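Local coordinates for protein aminopeptidase YwaD (PDB 6HC6) that releases a range of N-terminal amino acids from peptides by hydrolysis, with two zinc ions bound as cofactor, at residues A67-S72 and F291-L296; T226-I231 and A249-V254; G100-S103 and D108-L111. All coordinates share one frame; numbering follows the deposited sequence.

Contact 1 of 3, residues A67-S72 and F291-L296; sequences AAEKKS and FGAEEL. With ZN (zinc ion), chain E.
The carboxylate of Glu69 meets the backbone of Gly292 and Ala293 through one of its oxygens, OE1, while OE2 is turned to Ser227 OG and Gly65 N. Ala293 N donates to Glu69 OE1 at 3.0 Å, arriving nearly in line with the C-O bond, although the N-H is bent to 144° at the hydrogen. Gly292 CA packs 3.5 Å from the same oxygen, close enough that a side chain at this position would crowd it. Both ends of the buried carboxylate are thus gripped, which should restrain its rotation. CG stands anti to the backbone N (chi1 -168°), and the extended chain beyond it carries the carboxylate from the helix to the loop. Two residues beyond Ala293, a second carboxylate has a different task. Glu295 chelates the zinc ion with both oxygens, OE1 at 2.3 Å and OE2 at 2.2 Å from the metal, while Asp262, His401 and Glu452 complete the protein ligands. Glu294, next to Glu295 in the loop, accepts from water 1 through OE2 at 2.7 Å, and that water is itself bound to the same zinc ion. Helix 67-82 is thus tied to the loop that follows strand 285-291, whose Glu294-Glu295 pair serves one zinc ion and the water that it shares with the second, an arrangement belonging to the two-zinc active site of M28 aminopeptidases.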
loop_
_atom_site.group_PDB
_atom_site.type_symbol
_atom_site.label_atom_id
_atom_site.label_comp_id
_atom_site.label_asym_id
_atom_site.label_seq_id
_atom_site.Cartn_x
_atom_site.Cartn_y
_atom_site.Cartn_z
ATOM N N ALA A 67 -2.600 -14.905 7.585
ATOM C CA ALA A 67 -1.785 -15.280 8.727
ATOM C C ALA A 67 -0.434 -14.572 8.724
ATOM O O ALA A 67 0.084 -14.223 9.794
ATOM C CB ALA A 67 -1.609 -16.800 8.741
ATOM N N ALA A 68 0.147 -14.334 7.545
ATOM C CA ALA A 68 1.428 -13.632 7.494
ATOM C C ALA A 68 1.299 -12.202 8.003
ATOM O O ALA A 68 2.191 -11.697 8.692
ATOM C CB ALA A 68 1.984 -13.631 6.070
ATOM N N GLU A 69 0.206 -11.521 7.660
ATOM C CA GLU A 69 0.037 -10.174 8.183
ATOM C C GLU A 69 -0.175 -10.207 9.692
ATOM O O GLU A 69 0.357 -9.360 10.415
ATOM C CB GLU A 69 -1.117 -9.452 7.482
ATOM C CG GLU A 69 -1.152 -7.940 7.791
ATOM C CD GLU A 69 -2.437 -7.256 7.368
ATOM O OE1 GLU A 69 -2.359 -6.135 6.817
ATOM O OE2 GLU A 69 -3.532 -7.811 7.603
ATOM N N LYS A 70 -0.918 -11.197 10.187
ATOM C CA LYS A 70 -1.140 -11.278 11.628
ATOM C C LYS A 70 0.160 -11.595 12.363
ATOM O O LYS A 70 0.443 -11.006 13.413
ATOM C CB LYS A 70 -2.238 -12.301 11.927
ATOM C CG LYS A 70 -3.632 -11.639 11.826
ATOM C CD LYS A 70 -4.712 -12.514 11.235
ATOM C CE LYS A 70 -5.877 -11.670 10.687
ATOM N NZ LYS A 70 -6.498 -10.756 11.702
ATOM N N LYS A 71 0.971 -12.506 11.815
ATOM C CA LYS A 71 2.285 -12.788 12.392
ATOM C C LYS A 71 3.137 -11.527 12.432
ATOM O O LYS A 71 3.829 -11.260 13.424
ATOM C CB LYS A 71 2.982 -13.878 11.574
ATOM C CG LYS A 71 4.139 -14.569 12.260
ATOM C CD LYS A 71 4.241 -16.014 11.794
ATOM C CE LYS A 71 5.433 -16.726 12.417
ATOM N NZ LYS A 71 6.705 -16.368 11.722
ATOM N N SER A 72 3.086 -10.732 11.358
ATOM C CA SER A 72 3.847 -9.489 11.311
ATOM C C SER A 72 3.374 -8.508 12.371
ATOM O O SER A 72 4.189 -7.802 12.979
ATOM C CB SER A 72 3.727 -8.851 9.924
ATOM O OG SER A 72 4.151 -9.748 8.933
ATOM N N PHE A 291 0.329 0.419 9.935
ATOM C CA PHE A 291 -1.016 0.289 9.395
ATOM C C PHE A 291 -1.165 -1.025 8.649
ATOM O O PHE A 291 -0.339 -1.350 7.800
ATOM C CB PHE A 291 -1.333 1.433 8.431
ATOM C CG PHE A 291 -1.604 2.744 9.109
ATOM C CD1 PHE A 291 -2.611 2.860 10.057
ATOM C CD2 PHE A 291 -0.868 3.864 8.768
ATOM C CE1 PHE A 291 -2.847 4.080 10.687
ATOM C CE2 PHE A 291 -1.111 5.080 9.379
ATOM C CZ PHE A 291 -2.101 5.185 10.339
ATOM N N GLY A 292 -2.246 -1.752 8.915
ATOM C CA GLY A 292 -2.532 -2.924 8.115
ATOM C C GLY A 292 -3.347 -2.576 6.881
ATOM O O GLY A 292 -3.915 -1.498 6.777
ATOM N N ALA A 293 -3.378 -3.504 5.924
ATOM C CA ALA A 293 -4.338 -3.455 4.811
ATOM C C ALA A 293 -4.265 -2.156 4.004
ATOM O O ALA A 293 -5.268 -1.688 3.464
ATOM C CB ALA A 293 -5.776 -3.673 5.305
ATOM N N GLU A 294 -3.083 -1.565 3.876
ATOM C CA GLU A 294 -2.970 -0.394 3.003
ATOM C C GLU A 294 -3.165 -0.744 1.531
ATOM O O GLU A 294 -3.651 0.087 0.754
ATOM C CB GLU A 294 -1.604 0.254 3.193
ATOM C CG GLU A 294 -1.370 1.557 2.415
ATOM C CD GLU A 294 -0.959 1.356 0.970
ATOM O OE1 GLU A 294 -1.150 2.301 0.173
ATOM O OE2 GLU A 294 -0.482 0.255 0.620
ATOM N N GLU A 295 -2.762 -1.944 1.119
ATOM C CA GLU A 295 -2.755 -2.245 -0.303
ATOM C C GLU A 295 -4.160 -2.442 -0.838
ATOM O O GLU A 295 -4.348 -2.439 -2.056
ATOM C CB GLU A 295 -1.889 -3.487 -0.597
ATOM C CG GLU A 295 -0.394 -3.345 -0.239
ATOM C CD GLU A 295 0.405 -2.472 -1.238
ATOM O OE1 GLU A 295 -0.192 -1.792 -2.095
ATOM O OE2 GLU A 295 1.645 -2.457 -1.132
ATOM N N LEU A 296 -5.142 -2.584 0.044
ATOM C CA LEU A 296 -6.533 -2.711 -0.353
ATOM C C LEU A 296 -7.232 -1.368 -0.453
ATOM O O LEU A 296 -8.442 -1.336 -0.705
ATOM C CB LEU A 296 -7.277 -3.601 0.642
ATOM C CG LEU A 296 -6.822 -5.056 0.695
ATOM C CD1 LEU A 296 -7.697 -5.788 1.709
ATOM C CD2 LEU A 296 -7.007 -5.679 -0.689
HETATM ZN ZN ZN E . 1.922 -0.993 -2.714
HETATM O O HOH W 1 1.673 0.551 -1.020
#

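Contact 2 of 3, residues T226-I231 and A249-V254. With ZN (zinc ion), chain D.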
loop_
_atom_site.group_PDB
_atom_site.type_symbol
_atom_site.label_atom_id
_atom_site.label_comp_id
_atom_site.label_asym_id
_atom_site.label_seq_id
_atom_site.Cartn_x
_atom_site.Cartn_y
_atom_site.Cartn_z
ATOM N N THR A 226 -10.115 -9.939 8.547
ATOM C CA THR A 226 -9.809 -8.818 9.418
ATOM C C THR A 226 -8.338 -8.467 9.280
ATOM O O THR A 226 -7.509 -9.315 8.948
ATOM C CB THR A 226 -10.110 -9.126 10.889
ATOM O OG1 THR A 226 -9.249 -10.181 11.339
ATOM C CG2 THR A 226 -11.552 -9.550 11.067
ATOM N N SER A 227 -8.024 -7.210 9.547
ATOM C CA SER A 227 -6.637 -6.785 9.627
ATOM C C SER A 227 -6.456 -6.019 10.927
ATOM O O SER A 227 -7.359 -6.008 11.769
ATOM C CB SER A 227 -6.255 -5.936 8.421
ATOM O OG SER A 227 -4.866 -5.615 8.449
ATOM N N GLN A 228 -5.305 -5.380 11.116
ATOM C CA GLN A 228 -5.113 -4.663 12.363
ATOM C C GLN A 228 -4.032 -3.616 12.183
ATOM O O GLN A 228 -3.172 -3.716 11.301
ATOM C CB GLN A 228 -4.755 -5.603 13.519
ATOM C CG GLN A 228 -3.600 -6.550 13.228
ATOM C CD GLN A 228 -3.983 -7.641 12.249
ATOM O OE1 GLN A 228 -5.048 -8.249 12.359
ATOM N NE2 GLN A 228 -3.134 -7.862 11.248
ATOM N N ASN A 229 -4.104 -2.601 13.033
ATOM C CA ASN A 229 -3.074 -1.585 13.151
ATOM C C ASN A 229 -2.372 -1.794 14.482
ATOM O O ASN A 229 -2.980 -2.265 15.450
ATOM C CB ASN A 229 -3.669 -0.170 13.107
ATOM C CG ASN A 229 -4.472 0.088 11.852
ATOM O OD1 ASN A 229 -4.081 -0.327 10.766
ATOM N ND2 ASN A 229 -5.597 0.776 11.992
ATOM N N ILE A 230 -1.091 -1.466 14.522
ATOM C CA ILE A 230 -0.302 -1.567 15.748
ATOM C C ILE A 230 0.142 -0.164 16.113
ATOM O O ILE A 230 0.866 0.482 15.345
ATOM C CB ILE A 230 0.896 -2.512 15.586
ATOM C CG1 ILE A 230 0.417 -3.886 15.113
ATOM C CG2 ILE A 230 1.637 -2.662 16.917
ATOM C CD1 ILE A 230 0.523 -4.081 13.643
ATOM N N ILE A 231 -0.299 0.310 17.274
ATOM C CA ILE A 231 -0.107 1.689 17.681
ATOM C C ILE A 231 0.760 1.697 18.927
ATOM O O ILE A 231 0.354 1.167 19.964
ATOM C CB ILE A 231 -1.446 2.387 17.954
ATOM C CG1 ILE A 231 -2.390 2.215 16.750
ATOM C CG2 ILE A 231 -1.195 3.846 18.306
ATOM C CD1 ILE A 231 -3.862 2.186 17.162
ATOM N N ALA A 249 3.592 3.863 8.886
ATOM C CA ALA A 249 4.052 3.044 7.766
ATOM C C ALA A 249 3.150 1.823 7.673
ATOM O O ALA A 249 2.772 1.273 8.701
ATOM C CB ALA A 249 5.502 2.605 7.990
ATOM N N HIS A 250 2.812 1.398 6.460
ATOM C CA HIS A 250 1.998 0.193 6.322
ATOM C C HIS A 250 2.885 -1.042 6.264
ATOM O O HIS A 250 3.972 -1.018 5.688
ATOM C CB HIS A 250 1.068 0.279 5.105
ATOM C CG HIS A 250 1.732 0.105 3.763
ATOM N ND1 HIS A 250 1.842 -1.121 3.141
ATOM C CD2 HIS A 250 2.197 1.015 2.873
ATOM C CE1 HIS A 250 2.417 -0.975 1.960
ATOM N NE2 HIS A 250 2.614 0.319 1.753
ATOM N N TYR A 251 2.417 -2.129 6.873
ATOM C CA TYR A 251 3.244 -3.321 6.989
ATOM C C TYR A 251 2.690 -4.482 6.173
ATOM O O TYR A 251 3.251 -5.586 6.227
ATOM C CB TYR A 251 3.420 -3.708 8.464
ATOM C CG TYR A 251 2.170 -4.220 9.141
ATOM C CD1 TYR A 251 1.214 -3.346 9.643
ATOM C CD2 TYR A 251 1.963 -5.571 9.301
ATOM C CE1 TYR A 251 0.059 -3.812 10.246
ATOM C CE2 TYR A 251 0.815 -6.060 9.925
ATOM C CZ TYR A 251 -0.130 -5.171 10.389
ATOM O OH TYR A 251 -1.274 -5.624 11.004
ATOM N N ASP A 252 1.639 -4.254 5.382
ATOM C CA ASP A 252 1.185 -5.292 4.461
ATOM C C ASP A 252 1.853 -5.129 3.099
ATOM O O ASP A 252 2.452 -4.098 2.794
ATOM C CB ASP A 252 -0.332 -5.271 4.316
ATOM C CG ASP A 252 -0.845 -4.017 3.624
ATOM O OD1 ASP A 252 -0.404 -2.906 4.010
ATOM O OD2 ASP A 252 -1.705 -4.141 2.722
ATOM N N SER A 253 1.752 -6.175 2.278
ATOM C CA SER A 253 2.289 -6.149 0.919
ATOM C C SER A 253 1.292 -6.814 -0.018
ATOM O O SER A 253 0.336 -7.455 0.423
ATOM C CB SER A 253 3.658 -6.835 0.827
ATOM O OG SER A 253 3.530 -8.235 0.960
ATOM N N VAL A 254 1.520 -6.666 -1.320
ATOM C CA VAL A 254 0.618 -7.245 -2.324
ATOM C C VAL A 254 0.951 -8.722 -2.512
ATOM O O VAL A 254 2.071 -9.161 -2.198
ATOM C CB VAL A 254 0.688 -6.490 -3.667
ATOM C CG1 VAL A 254 0.368 -4.993 -3.487
ATOM C CG2 VAL A 254 2.053 -6.683 -4.325
HETATM ZN ZN ZN D . 3.348 1.270 -0.045
HETATM O O HOH W 2 3.400 2.273 -1.772
HETATM O O HOH W 1 1.673 0.551 -1.020
#
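Tyr251 and Gln228 run nearly perpendicular to each other, the phenol hydroxyl lodged between the backbone carbonyl and the side-chain amide of the glutamine. Tyr251 OH donates to Gln228 O at 2.7 Å; the oxygen lies at the ring edge, near the ring plane, yet the hydroxyl stands 44° out of the carbonyl plane. In the opposite sense, Gln228 NE2 donates to Tyr251 OH at 2.9 Å, with the amide plane turned 46° from the ring. One buried hydroxyl therefore both gives and receives, which should hold the ring in place. The glutamine reaches back over its own backbone because CG sits between the backbone N and the carbonyl carbon (chi1 51°) and the chain bends again at chi2. Ile230 likewise comes across the tyrosine, its CD1 lying 3.4 Å from Tyr251 CE1 in an oblique approach. On either side of the tyrosine in sequence the chain serves the metal centre: His250 NE2 binds zinc at 2.2 Å, and its ND1 donates to Asp252 OD1 at 3.0 Å, a bent histidine-carboxylate bond that is likely to steady the imidazole. Asp262 and Asp323 are further ligands of this ion. The tyrosine packs against helix 67-82, touching Glu69 and Ile76, and against Ala290 of strand 285-291, the strand that separates 226-234 from 244-250 in the central sheet.

Contact 3 of 3, residues G100-S103 and D108-L111; sequences GTLS and DILL
Leu111 and Leu102 form the dense side of this contact together with Ile109. Leu111 CD2 presses on the backbone of the facing strand, 3.4 Å from Thr101 C, and also meets Leu102 CB at 3.7 Å. CG of Leu111 lies between its backbone N and carbonyl carbon (chi1 69°), a setting that brings the isobutyl group to the facing strand, with CG 3.6 Å from Gly100 O. Leu102 and Ile109 run alongside each other on one face of the hairpin, with Leu102 CD2 at 4.0 Å from Ile109 CB. Strand 198-201 closes over all three side chains through Ile201, and helix 203-209 adds Leu209 against Ile109. Cutting Leu111 back to an alanine here is likely to leave the backbone at Thr101 and Leu102 CB without the CD2 methyl that packs on them, and to take an apolar partner from Val199 and Leu219. The two segments belong to an antiparallel beta hairpin, strands 97-104 and 107-113, in the mixed sheet that includes strands of the PA-domain region. Near the turn the pairing is close: Ser103 and Asp108 form a non-hydrogen-bonded pair, and Ile109 N donates to Leu102 O at 2.9 Å with an N-H...O angle of 158°. Beyond it the strands part, and water takes over from direct backbone bonds. Leu102 N donates to water 4 at 2.9 Å, and that water also lies within bonding range of Ile109 O. Further from the turn, water 3 gives a proton to Gly100 O at 2.7 Å and accepts a longer bond from Leu111 N. At the exposed margin Asp108 OD1 packs on Ser103 CB at 3.5 Å, with water 5 close both to this carboxylate oxygen and to Leu102 O.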
loop_
_atom_site.group_PDB
_atom_site.type_symbol
_atom_site.label_atom_id
_atom_site.label_comp_id
_atom_site.label_asym_id
_atom_site.label_seq_id
_atom_site.Cartn_x
_atom_site.Cartn_y
_atom_site.Cartn_z
ATOM N N GLY A 100 -8.600 -18.293 -6.658
ATOM C CA GLY A 100 -9.018 -19.432 -7.449
ATOM C C GLY A 100 -8.209 -19.571 -8.721
ATOM O O GLY A 100 -7.065 -19.123 -8.803
ATOM N N THR A 101 -8.835 -20.211 -9.708
ATOM C CA THR A 101 -8.131 -20.724 -10.869
ATOM C C THR A 101 -8.933 -20.461 -12.136
ATOM O O THR A 101 -10.138 -20.197 -12.106
ATOM C CB THR A 101 -7.873 -22.232 -10.758
ATOM O OG1 THR A 101 -9.124 -22.909 -10.604
ATOM C CG2 THR A 101 -6.977 -22.541 -9.565
ATOM N N LEU A 102 -8.242 -20.584 -13.260
ATOM C CA LEU A 102 -8.837 -20.338 -14.559
ATOM C C LEU A 102 -8.200 -21.306 -15.539
ATOM O O LEU A 102 -6.990 -21.534 -15.484
ATOM C CB LEU A 102 -8.615 -18.882 -14.993
ATOM C CG LEU A 102 -8.819 -18.527 -16.471
ATOM C CD1 LEU A 102 -10.293 -18.589 -16.826
ATOM C CD2 LEU A 102 -8.261 -17.130 -16.800
ATOM N N SER A 103 -9.011 -21.890 -16.417
ATOM C CA SER A 103 -8.477 -22.795 -17.422
ATOM C C SER A 103 -9.235 -22.596 -18.722
ATOM O O SER A 103 -10.379 -22.137 -18.736
ATOM C CB SER A 103 -8.567 -24.253 -16.970
ATOM O OG SER A 103 -9.920 -24.652 -16.864
ATOM N N ASP A 108 -3.909 -24.062 -17.936
ATOM C CA ASP A 108 -4.181 -23.436 -16.655
ATOM C C ASP A 108 -3.511 -22.069 -16.622
ATOM O O ASP A 108 -2.379 -21.910 -17.086
ATOM C CB ASP A 108 -3.690 -24.310 -15.502
ATOM C CG ASP A 108 -4.439 -25.638 -15.415
ATOM O OD1 ASP A 108 -5.670 -25.672 -15.633
ATOM O OD2 ASP A 108 -3.792 -26.657 -15.124
ATOM N N ILE A 109 -4.237 -21.076 -16.114
ATOM C CA ILE A 109 -3.814 -19.682 -16.184
ATOM C C ILE A 109 -3.831 -19.095 -14.783
ATOM O O ILE A 109 -4.878 -19.082 -14.125
ATOM C CB ILE A 109 -4.715 -18.861 -17.126
ATOM C CG1 ILE A 109 -4.745 -19.504 -18.507
ATOM C CG2 ILE A 109 -4.251 -17.398 -17.190
ATOM C CD1 ILE A 109 -5.735 -18.881 -19.432
ATOM N N LEU A 110 -2.678 -18.615 -14.331
ATOM C CA LEU A 110 -2.588 -17.937 -13.047
ATOM C C LEU A 110 -3.368 -16.632 -13.075
ATOM O O LEU A 110 -3.338 -15.898 -14.065
ATOM C CB LEU A 110 -1.129 -17.648 -12.715
ATOM C CG LEU A 110 -0.249 -18.870 -12.506
ATOM C CD1 LEU A 110 1.128 -18.429 -12.014
ATOM C CD2 LEU A 110 -0.908 -19.802 -11.514
ATOM N N LEU A 111 -4.054 -16.330 -11.974
ATOM C CA LEU A 111 -4.910 -15.160 -11.927
ATOM C C LEU A 111 -4.761 -14.456 -10.591
ATOM O O LEU A 111 -4.295 -15.031 -9.604
ATOM C CB LEU A 111 -6.387 -15.533 -12.162
ATOM C CG LEU A 111 -7.115 -16.341 -11.078
ATOM C CD1 LEU A 111 -7.721 -15.453 -9.983
ATOM C CD2 LEU A 111 -8.219 -17.172 -11.699
HETATM O O HOH W 3 -4.698 -18.908 -10.041
HETATM O O HOH W 4 -5.438 -21.056 -12.519
HETATM O O HOH W 5 -6.461 -24.016 -13.861
#

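How the contacts relate
Contacts 1 and 2 are buried near the middle of the chain, their centres about 4 Å apart, whereas contact 3 lies about 25 Å from the centre of contact 1, in a different sheet and partly open to solvent. The first two interlock: Lys70 of helix 67-82 probably bonds to Thr226 of strand 226-234, Glu294 packs on His250, and water 1 is bound by both zinc ions and so belongs to both contacts. Their chemistry is of carboxylates, a phenol, an imidazole and metal. Contact 3 touches neither; it combines a leucine-isoleucine layer with water-bridged backbone, and along the chain it closes before contact 2 opens, inside the loop closed by contact 1.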